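Local coordinates for putative exported protein (Bacteroides fragilis, PDB 4RAA) that is of unknown function but folds as a six-bladed beta-propeller related to the YWTD superfamily and is probably exported from the cell, at residues I249-Y257 with V268-K276; E260-V268 with I278-D286. All coordinates share one frame; numbering follows the deposited sequence.

Interaction 1 (I249-Y257 with V268-K276); sequences IQSDYISYY and VCYMKNKEK
Ser255 and Tyr256 both lie opposite Met271, a selenomethionine here: Ser255 N donates to Met271 O (2.9 Å), while Met271 N donates to Tyr256 O (2.9 Å). Two residues facing one, with a helical backbone at Ser255 and an extended one at Tyr256, are consistent with a classic beta bulge. CB of Ser255 comes to 3.7 Å from CB of Met271. On the face opposite the Tyr256 and Met271 side chains, CB of Tyr257 meets CB of Tyr270 at 3.6 Å; each CG sits between its backbone N and carbonyl carbon (chi1 86° and 64°), and both rings lead away from the partner segment. These strands, 254-261 and 265-272, form a hairpin in a four-stranded antiparallel meander, one propeller blade. Beyond them, the type I' turn from Lys272 to Glu275 is joined to the loop after helix 245-250. Asn273 ND2 donates to the anti lone pair of Asp252 OD1 (2.8 Å), nearly in its own amide plane, with carboxylate and amide turned 70° apart. The extended Lys274 chain crosses Ile249 at about a right angle, CG to CG2 3.7 Å, and ends in a weak bond from NZ to Gln250 OE1. Farther out, Tyr257 OH bonds to Thr200 O and Tyr270 OH to Asn290 OD1.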
ATOM      1  N   ILE A 249      -8.078  -1.994  39.375  1.00 46.48           N
ATOM      2  CA  ILE A 249      -9.433  -1.537  39.745  1.00 47.96           C
ATOM      3  C   ILE A 249      -9.696  -1.642  41.263  1.00 49.81           C
ATOM      4  O   ILE A 249     -10.435  -0.824  41.814  1.00 50.12           O
ATOM      5  CB  ILE A 249     -10.497  -2.232  38.834  1.00 49.60           C
ATOM      6  CG1 ILE A 249     -10.434  -1.559  37.451  1.00 49.09           C
ATOM      7  CG2 ILE A 249     -11.916  -2.141  39.390  1.00 50.18           C
ATOM      8  CD1 ILE A 249     -11.202  -2.248  36.352  1.00 50.85           C
ATOM      9  N   GLN A 250      -9.066  -2.614  41.928  1.00 51.56           N
ATOM     10  CA  GLN A 250      -9.173  -2.771  43.389  1.00 53.91           C
ATOM     11  C   GLN A 250      -8.445  -1.674  44.172  1.00 55.29           C
ATOM     12  O   GLN A 250      -8.763  -1.468  45.343  1.00 57.77           O
ATOM     13  CB  GLN A 250      -8.618  -4.130  43.864  1.00 55.39           C
ATOM     14  CG  GLN A 250      -9.236  -5.369  43.222  1.00 55.43           C
ATOM     15  CD  GLN A 250     -10.749  -5.406  43.296  1.00 54.87           C
ATOM     16  OE1 GLN A 250     -11.426  -5.680  42.304  1.00 53.10           O
ATOM     17  NE2 GLN A 250     -11.287  -5.098  44.468  1.00 56.51           N
ATOM     18  N   SER A 251      -7.476  -0.991  43.548  1.00 54.69           N
ATOM     19  CA  SER A 251      -6.685   0.055  44.215  1.00 54.72           C
ATOM     20  C   SER A 251      -7.318   1.440  44.154  1.00 52.47           C
ATOM     21  O   SER A 251      -8.249   1.690  43.383  1.00 49.05           O
ATOM     22  CB  SER A 251      -5.276   0.133  43.608  1.00 54.76           C
ATOM     23  OG  SER A 251      -5.322   0.569  42.258  1.00 53.26           O
ATOM     24  N   ASP A 252      -6.763   2.330  44.976  1.00 53.87           N
ATOM     25  CA  ASP A 252      -7.155   3.737  45.023  1.00 53.49           C
ATOM     26  C   ASP A 252      -6.645   4.532  43.813  1.00 50.85           C
ATOM     27  O   ASP A 252      -7.116   5.648  43.604  1.00 51.22           O
ATOM     28  CB  ASP A 252      -6.647   4.405  46.316  1.00 56.84           C
ATOM     29  CG  ASP A 252      -7.313   3.848  47.587  1.00 59.90           C
ATOM     30  OD1 ASP A 252      -8.555   3.679  47.617  1.00 59.35           O
ATOM     31  OD2 ASP A 252      -6.589   3.621  48.579  1.00 62.40           O
ATOM     32  N   TYR A 253      -5.692   3.983  43.040  1.00 48.93           N
ATOM     33  CA  TYR A 253      -5.124   4.636  41.825  1.00 46.06           C
ATOM     34  C   TYR A 253      -6.154   4.908  40.724  1.00 43.23           C
ATOM     35  O   TYR A 253      -7.283   4.414  40.788  1.00 44.30           O
ATOM     36  CB  TYR A 253      -4.006   3.777  41.200  1.00 45.88           C
ATOM     37  CG  TYR A 253      -2.720   3.644  41.988  1.00 47.77           C
ATOM     38  CD1 TYR A 253      -1.876   4.754  42.192  1.00 48.69           C
ATOM     39  CD2 TYR A 253      -2.294   2.398  42.463  1.00 48.99           C
ATOM     40  CE1 TYR A 253      -0.662   4.629  42.880  1.00 50.09           C
ATOM     41  CE2 TYR A 253      -1.093   2.265  43.155  1.00 51.32           C
ATOM     42  CZ  TYR A 253      -0.278   3.373  43.361  1.00 51.92           C
ATOM     43  OH  TYR A 253       0.904   3.207  44.045  1.00 53.92           O
ATOM     44  N   ILE A 254      -5.746   5.688  39.720  1.00 40.66           N
ATOM     45  CA  ILE A 254      -6.580   5.989  38.551  1.00 38.66           C
ATOM     46  C   ILE A 254      -6.540   4.771  37.620  1.00 38.53           C
ATOM     47  O   ILE A 254      -5.506   4.466  37.022  1.00 38.91           O
ATOM     48  CB  ILE A 254      -6.145   7.268  37.797  1.00 37.07           C
ATOM     49  CG1 ILE A 254      -6.405   8.497  38.679  1.00 37.68           C
ATOM     50  CG2 ILE A 254      -6.910   7.416  36.477  1.00 35.35           C
ATOM     51  CD1 ILE A 254      -5.749   9.781  38.206  1.00 37.30           C
ATOM     52  N   SER A 255      -7.692   4.117  37.498  1.00 38.45           N
ATOM     53  CA  SER A 255      -7.876   2.906  36.686  1.00 37.89           C
ATOM     54  C   SER A 255      -7.758   3.133  35.170  1.00 36.10           C
ATOM     55  O   SER A 255      -7.084   2.380  34.484  1.00 36.19           O
ATOM     56  CB  SER A 255      -9.241   2.270  37.026  1.00 37.90           C
ATOM     57  OG  SER A 255      -9.635   1.348  36.040  1.00 38.57           O
ATOM     58  N   TYR A 256      -8.454   4.158  34.687  1.00 34.96           N
ATOM     59  CA  TYR A 256      -8.551   4.545  33.271  1.00 33.39           C
ATOM     60  C   TYR A 256      -8.730   6.058  33.211  1.00 32.53           C
ATOM     61  O   TYR A 256      -9.206   6.642  34.179  1.00 32.72           O
ATOM     62  CB  TYR A 256      -9.788   3.855  32.663  1.00 33.09           C
ATOM     63  CG  TYR A 256     -10.342   4.368  31.320  1.00 32.77           C
ATOM     64  CD1 TYR A 256     -11.204   5.479  31.250  1.00 32.34           C
ATOM     65  CD2 TYR A 256     -10.065   3.696  30.122  1.00 33.21           C
ATOM     66  CE1 TYR A 256     -11.723   5.921  30.029  1.00 31.69           C
ATOM     67  CE2 TYR A 256     -10.582   4.131  28.896  1.00 32.27           C
ATOM     68  CZ  TYR A 256     -11.412   5.234  28.857  1.00 31.80           C
ATOM     69  OH  TYR A 256     -11.906   5.637  27.642  1.00 31.63           O
ATOM     70  N   TYR A 257      -8.323   6.688  32.108  1.00 31.41           N
ATOM     71  CA  TYR A 257      -8.617   8.116  31.888  1.00 30.80           C
ATOM     72  C   TYR A 257      -8.537   8.467  30.413  1.00 29.93           C
ATOM     73  O   TYR A 257      -7.605   8.024  29.749  1.00 30.02           O
ATOM     74  CB  TYR A 257      -7.725   9.064  32.728  1.00 31.35           C
ATOM     75  CG  TYR A 257      -6.370   9.445  32.146  1.00 31.09           C
ATOM     76  CD1 TYR A 257      -5.247   8.616  32.303  1.00 31.40           C
ATOM     77  CD2 TYR A 257      -6.208  10.654  31.438  1.00 30.58           C
ATOM     78  CE1 TYR A 257      -4.008   8.978  31.761  1.00 31.54           C
ATOM     79  CE2 TYR A 257      -4.976  11.025  30.900  1.00 30.54           C
ATOM     80  CZ  TYR A 257      -3.881  10.188  31.067  1.00 30.73           C
ATOM     81  OH  TYR A 257      -2.684  10.556  30.551  1.00 30.21           O
ATOM     82  N   VAL A 268     -12.037  15.520  31.061  1.00 34.47           N
ATOM     83  CA  VAL A 268     -11.225  14.368  31.450  1.00 34.73           C
ATOM     84  C   VAL A 268     -12.107  13.330  32.149  1.00 36.16           C
ATOM     85  O   VAL A 268     -12.463  13.512  33.310  1.00 36.95           O
ATOM     86  CB  VAL A 268     -10.062  14.774  32.400  1.00 35.18           C
ATOM     87  CG1 VAL A 268      -9.054  13.633  32.526  1.00 34.66           C
ATOM     88  CG2 VAL A 268      -9.360  16.036  31.908  1.00 36.96           C
ATOM     89  N   CYS A 269     -12.492  12.270  31.440  1.00 37.46           N
ATOM     90  CA  CYS A 269     -13.226  11.165  32.070  1.00 40.05           C
ATOM     91  C   CYS A 269     -12.180  10.236  32.630  1.00 38.50           C
ATOM     92  O   CYS A 269     -11.127  10.071  32.018  1.00 39.16           O
ATOM     93  CB  CYS A 269     -14.103  10.402  31.097  1.00 42.66           C
ATOM     94  SG  CYS A 269     -15.399  11.430  30.413  1.00 50.84           S
ATOM     95  N   TYR A 270     -12.462   9.664  33.796  1.00 37.55           N
ATOM     96  CA  TYR A 270     -11.559   8.720  34.447  1.00 37.69           C
ATOM     97  C   TYR A 270     -12.280   7.780  35.425  1.00 39.58           C
ATOM     98  O   TYR A 270     -13.457   7.975  35.718  1.00 39.13           O
ATOM     99  CB  TYR A 270     -10.400   9.467  35.136  1.00 37.23           C
ATOM    100  CG  TYR A 270     -10.787  10.390  36.268  1.00 36.91           C
ATOM    101  CD1 TYR A 270     -11.141  11.720  36.030  1.00 36.35           C
ATOM    102  CD2 TYR A 270     -10.772   9.942  37.597  1.00 38.13           C
ATOM    103  CE1 TYR A 270     -11.495  12.574  37.082  1.00 37.02           C
ATOM    104  CE2 TYR A 270     -11.119  10.789  38.658  1.00 38.50           C
ATOM    105  CZ  TYR A 270     -11.470  12.105  38.397  1.00 37.46           C
ATOM    106  OH  TYR A 270     -11.805  12.929  39.437  1.00 37.04           O
HETATM  107  N   MSE A 271     -11.557   6.766  35.902  1.00 42.29           N
HETATM  108  CA  MSE A 271     -12.082   5.778  36.844  1.00 46.13           C
HETATM  109  C   MSE A 271     -11.229   5.706  38.083  1.00 47.34           C
HETATM  110  O   MSE A 271     -10.001   5.829  38.009  1.00 44.97           O
HETATM  111  CB  MSE A 271     -12.145   4.454  36.118  1.00 51.05           C
HETATM  112  CG  MSE A 271     -13.244   4.469  35.055  1.00 56.80           C
HETATM  113 SE   MSE A 271     -14.231   2.780  35.211  0.75 70.07          SE
HETATM  114  CE  MSE A 271     -14.214   2.434  33.260  1.00 66.13           C
ATOM    115  N   LYS A 272     -11.890   5.512  39.227  1.00 48.37           N
ATOM    116  CA  LYS A 272     -11.239   5.480  40.541  1.00 52.04           C
ATOM    117  C   LYS A 272     -12.159   4.768  41.520  1.00 52.94           C
ATOM    118  O   LYS A 272     -13.353   5.077  41.559  1.00 52.42           O
ATOM    119  CB  LYS A 272     -10.990   6.914  41.036  1.00 54.84           C
ATOM    120  CG  LYS A 272     -10.193   7.036  42.339  1.00 58.41           C
ATOM    121  CD  LYS A 272     -10.264   8.427  42.973  1.00 60.31           C
ATOM    122  CE  LYS A 272     -11.615   8.756  43.598  1.00 61.13           C
ATOM    123  NZ  LYS A 272     -11.560  10.025  44.378  1.00 61.33           N
ATOM    124  N   ASN A 273     -11.607   3.846  42.312  1.00 54.83           N
ATOM    125  CA  ASN A 273     -12.390   3.058  43.272  1.00 61.10           C
ATOM    126  C   ASN A 273     -13.654   2.449  42.613  1.00 60.13           C
ATOM    127  O   ASN A 273     -14.742   2.478  43.194  1.00 65.35           O
ATOM    128  CB  ASN A 273     -12.782   3.925  44.497  1.00 66.61           C
ATOM    129  CG  ASN A 273     -11.584   4.492  45.258  1.00 69.82           C
ATOM    130  OD1 ASN A 273     -11.435   5.710  45.368  1.00 65.39           O
ATOM    131  ND2 ASN A 273     -10.746   3.616  45.812  1.00 72.24           N
ATOM    132  N   LYS A 274     -13.501   1.942  41.384  1.00 55.56           N
ATOM    133  CA  LYS A 274     -14.588   1.342  40.588  1.00 53.58           C
ATOM    134  C   LYS A 274     -15.742   2.297  40.160  1.00 52.03           C
ATOM    135  O   LYS A 274     -16.796   1.805  39.738  1.00 49.54           O
ATOM    136  CB  LYS A 274     -15.189   0.119  41.314  1.00 56.42           C
ATOM    137  CG  LYS A 274     -14.189  -0.795  42.017  1.00 59.57           C
ATOM    138  CD  LYS A 274     -14.829  -2.093  42.472  1.00 61.48           C
ATOM    139  CE  LYS A 274     -13.775  -3.088  42.926  1.00 63.85           C
ATOM    140  NZ  LYS A 274     -14.356  -4.430  43.204  1.00 67.49           N
ATOM    141  N   GLU A 275     -15.550   3.627  40.238  1.00 50.90           N
ATOM    142  CA  GLU A 275     -16.603   4.624  39.884  1.00 49.36           C
ATOM    143  C   GLU A 275     -16.120   5.615  38.824  1.00 46.10           C
ATOM    144  O   GLU A 275     -14.959   6.009  38.842  1.00 46.11           O
ATOM    145  CB  GLU A 275     -17.075   5.402  41.131  1.00 50.94           C
ATOM    146  CG  GLU A 275     -17.773   4.572  42.213  1.00 52.15           C
ATOM    147  CD  GLU A 275     -19.132   3.978  41.811  1.00 54.20           C
ATOM    148  OE1 GLU A 275     -19.706   4.342  40.755  1.00 53.14           O
ATOM    149  OE2 GLU A 275     -19.649   3.129  42.577  1.00 55.05           O
ATOM    150  N   LYS A 276     -17.024   6.036  37.932  1.00 44.26           N
ATOM    151  CA  LYS A 276     -16.704   6.970  36.830  1.00 42.78           C
ATOM    152  C   LYS A 276     -16.832   8.433  37.261  1.00 41.26           C
ATOM    153  O   LYS A 276     -17.845   8.820  37.841  1.00 43.74           O
ATOM    154  CB  LYS A 276     -17.644   6.751  35.638  1.00 44.06           C
ATOM    155  CG  LYS A 276     -17.626   5.355  35.032  1.00 45.94           C
ATOM    156  CD  LYS A 276     -18.755   5.188  34.029  1.00 47.85           C
ATOM    157  CE  LYS A 276     -18.795   3.771  33.490  1.00 51.30           C
ATOM    158  NZ  LYS A 276     -19.894   3.588  32.502  1.00 53.52           N
TER

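Interaction 2 (E260-V268 with I278-D286); sequences EETERDLFV and IGLYDKNTD
Leu280 sets its CD2 methyl over the middle of the Phe267 ring, 3.6 Å from the centroid and only 4° off the ring normal, a CH-pi contact. Ile278 reaches the same ring obliquely, CD1 lying 3.7 Å from Phe267 CD2; its CG1 is anti to the backbone N (chi1 -178°), which carries that methyl toward the ring. His317 stacks with Phe267, and Phe296 of helix 293-299 touches both Ile278 and Leu280 on this buried side. Beneath these side chains the backbones are bonded in two reciprocal pairs, Leu266 with Tyr281 and Val268 with Gly279. They belong to strands 265-272 and 275-282, adjacent antiparallel strands of a four-stranded propeller blade. Where strand 265-272 begins and strand 275-282 finishes, the packing gives way to polar contacts. Lys283 N donates to Arg264 O (3.2 Å), and the extended lysine chain then runs beside the 262-264 loop. Its NZ is gripped twice, by Thr262 O at 2.9 Å and by the anti lone pair of Glu261 OE2 at 2.9 Å in a salt bridge. Glu261 OE2 also takes a bond from His218, and OE1 one from Tyr190 OH, so this carboxylate is fixed at both oxygens. Solvent reaches this end at Glu263 and Asn284. Here Asp282 OD1 accepts from Asn284 N (3.1 Å) in an Asx turn, its carboxylate approached from above, while Tyr281 OH donates to Asp286 OD1 (2.6 Å) across the turn.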
ATOM      1  N   GLU A 260     -10.514  14.724  26.047  1.00 30.72           N
ATOM      2  CA  GLU A 260     -11.026  15.365  24.832  0.50 31.21           C
ATOM      3  C   GLU A 260     -10.813  16.862  25.033  1.00 31.69           C
ATOM      4  O   GLU A 260     -11.142  17.428  26.076  1.00 32.34           O
ATOM      5  CB  GLU A 260     -12.481  15.007  24.525  0.50 31.31           C
ATOM      6  CG  GLU A 260     -13.026  15.679  23.257  0.50 32.29           C
ATOM      7  CD  GLU A 260     -12.087  15.602  22.044  0.50 32.46           C
ATOM      8  OE1 GLU A 260     -11.417  14.561  21.833  0.50 32.54           O
ATOM      9  OE2 GLU A 260     -12.039  16.591  21.277  0.50 32.76           O
ATOM     10  N   GLU A 261     -10.212  17.498  24.032  1.00 31.96           N
ATOM     11  CA  GLU A 261      -9.886  18.921  24.105  1.00 32.53           C
ATOM     12  C   GLU A 261     -10.519  19.691  22.943  1.00 33.22           C
ATOM     13  O   GLU A 261     -10.684  19.142  21.854  1.00 32.53           O
ATOM     14  CB  GLU A 261      -8.355  19.087  24.115  1.00 32.58           C
ATOM     15  CG  GLU A 261      -7.886  20.435  24.662  1.00 33.32           C
ATOM     16  CD  GLU A 261      -6.372  20.622  24.703  1.00 33.35           C
ATOM     17  OE1 GLU A 261      -5.586  19.647  24.690  1.00 33.84           O
ATOM     18  OE2 GLU A 261      -5.950  21.792  24.774  1.00 33.64           O
ATOM     19  N   THR A 262     -10.918  20.938  23.215  1.00 35.03           N
ATOM     20  CA  THR A 262     -11.455  21.877  22.209  1.00 36.95           C
ATOM     21  C   THR A 262     -10.682  23.195  22.382  1.00 40.08           C
ATOM     22  O   THR A 262      -9.713  23.231  23.141  1.00 39.59           O
ATOM     23  CB  THR A 262     -12.988  22.102  22.351  1.00 36.75           C
ATOM     24  OG1 THR A 262     -13.281  22.831  23.547  1.00 36.93           O
ATOM     25  CG2 THR A 262     -13.751  20.781  22.355  1.00 35.71           C
ATOM     26  N   GLU A 263     -11.088  24.253  21.675  1.00 45.49           N
ATOM     27  CA  GLU A 263     -10.457  25.582  21.809  1.00 50.68           C
ATOM     28  C   GLU A 263     -10.768  26.252  23.141  1.00 49.07           C
ATOM     29  O   GLU A 263      -9.929  26.977  23.657  1.00 50.23           O
ATOM     30  CB  GLU A 263     -10.895  26.540  20.680  1.00 56.83           C
ATOM     31  CG  GLU A 263     -10.499  26.120  19.264  1.00 62.39           C
ATOM     32  CD  GLU A 263      -8.989  26.078  19.011  1.00 68.98           C
ATOM     33  OE1 GLU A 263      -8.205  26.707  19.759  1.00 71.64           O
ATOM     34  OE2 GLU A 263      -8.580  25.415  18.031  1.00 74.48           O
ATOM     35  N   ARG A 264     -11.958  25.997  23.684  1.00 48.26           N
ATOM     36  CA  ARG A 264     -12.446  26.650  24.910  1.00 50.35           C
ATOM     37  C   ARG A 264     -12.351  25.831  26.206  1.00 49.35           C
ATOM     38  O   ARG A 264     -12.204  26.423  27.284  1.00 51.22           O
ATOM     39  CB  ARG A 264     -13.903  27.118  24.711  1.00 53.59           C
ATOM     40  CG  ARG A 264     -14.943  26.019  24.489  1.00 55.64           C
ATOM     41  CD  ARG A 264     -16.356  26.575  24.470  1.00 59.57           C
ATOM     42  NE  ARG A 264     -16.655  27.367  23.275  1.00 61.89           N
ATOM     43  CZ  ARG A 264     -17.803  28.013  23.045  1.00 65.14           C
ATOM     44  NH1 ARG A 264     -18.809  27.994  23.931  1.00 70.09           N
ATOM     45  NH2 ARG A 264     -17.954  28.696  21.913  1.00 66.96           N
ATOM     46  N   ASP A 265     -12.460  24.502  26.107  1.00 45.98           N
ATOM     47  CA  ASP A 265     -12.456  23.615  27.276  1.00 43.59           C
ATOM     48  C   ASP A 265     -11.685  22.302  27.094  1.00 42.70           C
ATOM     49  O   ASP A 265     -11.142  22.022  26.019  1.00 45.85           O
ATOM     50  CB  ASP A 265     -13.908  23.347  27.711  1.00 43.73           C
ATOM     51  CG  ASP A 265     -14.717  22.539  26.696  1.00 42.03           C
ATOM     52  OD1 ASP A 265     -14.136  21.846  25.834  1.00 40.64           O
ATOM     53  OD2 ASP A 265     -15.968  22.578  26.788  1.00 40.97           O
ATOM     54  N   LEU A 266     -11.651  21.511  28.164  1.00 40.36           N
ATOM     55  CA  LEU A 266     -10.961  20.230  28.189  1.00 37.42           C
ATOM     56  C   LEU A 266     -11.639  19.326  29.232  1.00 35.26           C
ATOM     57  O   LEU A 266     -11.655  19.654  30.416  1.00 34.68           O
ATOM     58  CB  LEU A 266      -9.483  20.492  28.505  1.00 37.45           C
ATOM     59  CG  LEU A 266      -8.421  19.387  28.550  1.00 36.71           C
ATOM     60  CD1 LEU A 266      -7.037  20.015  28.440  1.00 37.71           C
ATOM     61  CD2 LEU A 266      -8.517  18.524  29.802  1.00 37.64           C
ATOM     62  N   PHE A 267     -12.213  18.217  28.763  1.00 34.13           N
ATOM     63  CA  PHE A 267     -12.934  17.235  29.603  1.00 34.11           C
ATOM     64  C   PHE A 267     -12.038  16.027  29.827  1.00 34.04           C
ATOM     65  O   PHE A 267     -11.383  15.557  28.883  1.00 33.54           O
ATOM     66  CB  PHE A 267     -14.216  16.750  28.916  1.00 33.11           C
ATOM     67  CG  PHE A 267     -15.379  17.713  28.962  1.00 33.56           C
ATOM     68  CD1 PHE A 267     -15.227  19.105  29.064  1.00 34.44           C
ATOM     69  CD2 PHE A 267     -16.667  17.208  28.786  1.00 33.86           C
ATOM     70  CE1 PHE A 267     -16.338  19.940  29.077  1.00 35.27           C
ATOM     71  CE2 PHE A 267     -17.776  18.046  28.781  1.00 34.70           C
ATOM     72  CZ  PHE A 267     -17.613  19.415  28.929  1.00 34.78           C
ATOM     73  N   VAL A 268     -12.037  15.520  31.061  1.00 34.47           N
ATOM     74  CA  VAL A 268     -11.225  14.368  31.450  1.00 34.73           C
ATOM     75  C   VAL A 268     -12.107  13.330  32.149  1.00 36.16           C
ATOM     76  O   VAL A 268     -12.463  13.512  33.310  1.00 36.95           O
ATOM     77  CB  VAL A 268     -10.062  14.774  32.400  1.00 35.18           C
ATOM     78  CG1 VAL A 268      -9.054  13.633  32.526  1.00 34.66           C
ATOM     79  CG2 VAL A 268      -9.360  16.036  31.908  1.00 36.96           C
ATOM     80  N   ILE A 278     -15.806  12.779  36.047  1.00 37.74           N
ATOM     81  CA  ILE A 278     -15.493  13.702  34.951  1.00 36.93           C
ATOM     82  C   ILE A 278     -15.040  15.070  35.466  1.00 36.97           C
ATOM     83  O   ILE A 278     -15.736  15.722  36.254  1.00 37.07           O
ATOM     84  CB  ILE A 278     -16.625  13.849  33.914  1.00 37.87           C
ATOM     85  CG1 ILE A 278     -16.168  14.792  32.779  1.00 38.19           C
ATOM     86  CG2 ILE A 278     -17.933  14.326  34.550  1.00 38.99           C
ATOM     87  CD1 ILE A 278     -17.051  14.770  31.556  1.00 39.28           C
ATOM     88  N   GLY A 279     -13.871  15.482  34.980  1.00 36.46           N
ATOM     89  CA  GLY A 279     -13.247  16.752  35.309  1.00 37.20           C
ATOM     90  C   GLY A 279     -13.384  17.680  34.118  1.00 37.09           C
ATOM     91  O   GLY A 279     -12.954  17.332  33.012  1.00 36.98           O
ATOM     92  N   LEU A 280     -13.980  18.851  34.346  1.00 36.93           N
ATOM     93  CA  LEU A 280     -14.181  19.877  33.320  1.00 36.10           C
ATOM     94  C   LEU A 280     -13.162  20.967  33.616  1.00 36.23           C
ATOM     95  O   LEU A 280     -13.024  21.342  34.774  1.00 37.07           O
ATOM     96  CB  LEU A 280     -15.604  20.451  33.425  1.00 36.54           C
ATOM     97  CG  LEU A 280     -16.759  19.453  33.655  1.00 36.62           C
ATOM     98  CD1 LEU A 280     -18.095  20.146  33.885  1.00 37.66           C
ATOM     99  CD2 LEU A 280     -16.868  18.473  32.499  1.00 36.01           C
ATOM    100  N   TYR A 281     -12.436  21.442  32.598  1.00 35.53           N
ATOM    101  CA  TYR A 281     -11.492  22.561  32.742  1.00 36.07           C
ATOM    102  C   TYR A 281     -11.892  23.676  31.770  1.00 37.15           C
ATOM    103  O   TYR A 281     -12.012  23.415  30.573  1.00 36.81           O
ATOM    104  CB  TYR A 281     -10.051  22.112  32.489  1.00 35.27           C
ATOM    105  CG  TYR A 281      -9.040  23.249  32.486  1.00 35.60           C
ATOM    106  CD1 TYR A 281      -8.776  23.981  33.647  1.00 36.72           C
ATOM    107  CD2 TYR A 281      -8.336  23.593  31.324  1.00 35.28           C
ATOM    108  CE1 TYR A 281      -7.843  25.025  33.653  1.00 37.14           C
ATOM    109  CE2 TYR A 281      -7.416  24.637  31.322  1.00 35.85           C
ATOM    110  CZ  TYR A 281      -7.174  25.345  32.488  1.00 36.87           C
ATOM    111  OH  TYR A 281      -6.264  26.372  32.471  1.00 38.61           O
ATOM    112  N   ASP A 282     -12.108  24.891  32.293  1.00 38.68           N
ATOM    113  CA  ASP A 282     -12.464  26.072  31.486  1.00 39.53           C
ATOM    114  C   ASP A 282     -11.176  26.837  31.277  1.00 40.41           C
ATOM    115  O   ASP A 282     -10.672  27.472  32.215  1.00 41.46           O
ATOM    116  CB  ASP A 282     -13.517  26.956  32.183  1.00 40.35           C
ATOM    117  CG  ASP A 282     -13.922  28.194  31.350  1.00 41.05           C
ATOM    118  OD1 ASP A 282     -13.360  28.453  30.254  1.00 39.96           O
ATOM    119  OD2 ASP A 282     -14.837  28.913  31.807  1.00 42.17           O
ATOM    120  N   LYS A 283     -10.675  26.795  30.041  1.00 40.30           N
ATOM    121  CA  LYS A 283      -9.420  27.447  29.676  1.00 40.48           C
ATOM    122  C   LYS A 283      -9.440  28.960  29.819  1.00 43.50           C
ATOM    123  O   LYS A 283      -8.401  29.537  30.138  1.00 44.71           O
ATOM    124  CB  LYS A 283      -9.022  27.122  28.243  1.00 39.11           C
ATOM    125  CG  LYS A 283      -8.723  25.668  27.952  1.00 36.68           C
ATOM    126  CD  LYS A 283      -8.317  25.570  26.496  1.00 35.83           C
ATOM    127  CE  LYS A 283      -7.940  24.173  26.075  1.00 34.10           C
ATOM    128  NZ  LYS A 283      -7.422  24.232  24.685  1.00 33.82           N
ATOM    129  N   ASN A 284     -10.597  29.589  29.574  1.00 45.83           N
ATOM    130  CA  ASN A 284     -10.732  31.054  29.663  1.00 49.09           C
ATOM    131  C   ASN A 284     -10.593  31.584  31.094  1.00 49.86           C
ATOM    132  O   ASN A 284      -9.819  32.534  31.333  1.00 51.43           O
ATOM    133  CB  ASN A 284     -12.049  31.546  29.022  1.00 52.14           C
ATOM    134  CG  ASN A 284     -12.106  31.315  27.506  1.00 54.91           C
ATOM    135  OD1 ASN A 284     -13.182  31.092  26.953  1.00 61.53           O
ATOM    136  ND2 ASN A 284     -10.960  31.369  26.832  1.00 54.74           N
ATOM    137  N   THR A 285     -11.320  30.963  32.027  1.00 47.56           N
ATOM    138  CA  THR A 285     -11.260  31.333  33.451  1.00 48.01           C
ATOM    139  C   THR A 285     -10.132  30.642  34.252  1.00 47.77           C
ATOM    140  O   THR A 285      -9.774  31.134  35.325  1.00 49.04           O
ATOM    141  CB  THR A 285     -12.588  31.025  34.178  1.00 47.71           C
ATOM    142  OG1 THR A 285     -12.803  29.611  34.211  1.00 45.08           O
ATOM    143  CG2 THR A 285     -13.768  31.722  33.495  1.00 48.67           C
ATOM    144  N   ASP A 286      -9.607  29.514  33.745  1.00 45.87           N
ATOM    145  CA  ASP A 286      -8.581  28.677  34.412  1.00 44.58           C
ATOM    146  C   ASP A 286      -9.179  28.010  35.675  1.00 44.62           C
ATOM    147  O   ASP A 286      -8.570  28.010  36.748  1.00 46.03           O
ATOM    148  CB  ASP A 286      -7.287  29.473  34.708  1.00 44.75           C
ATOM    149  CG  ASP A 286      -6.160  28.609  35.266  1.00 44.16           C
ATOM    150  OD1 ASP A 286      -5.967  27.473  34.805  1.00 43.00           O
ATOM    151  OD2 ASP A 286      -5.464  29.073  36.185  1.00 45.36           O
TER

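Interactions 1 and 2 lie in the same four-stranded antiparallel blade, their centres about 20 Å apart. The blade runs in chain order 254-261, 265-272, 275-282 and 287-292; interaction 1 pairs the first two strands and interaction 2 the second with the third, so strand 265-272 takes part in both. Their segments alternate along the chain, 249-257 and 260-268 preceding 268-276 and 278-286, and Val268 belongs to both contacts. Beside it they touch directly, Cys269 SG of interaction 1 packing against Ile278 CD1 of interaction 2 at 3.9 Å. Toward opposite ends of the shared strand, the two contacts thus tie three consecutive strands of the propeller blade together.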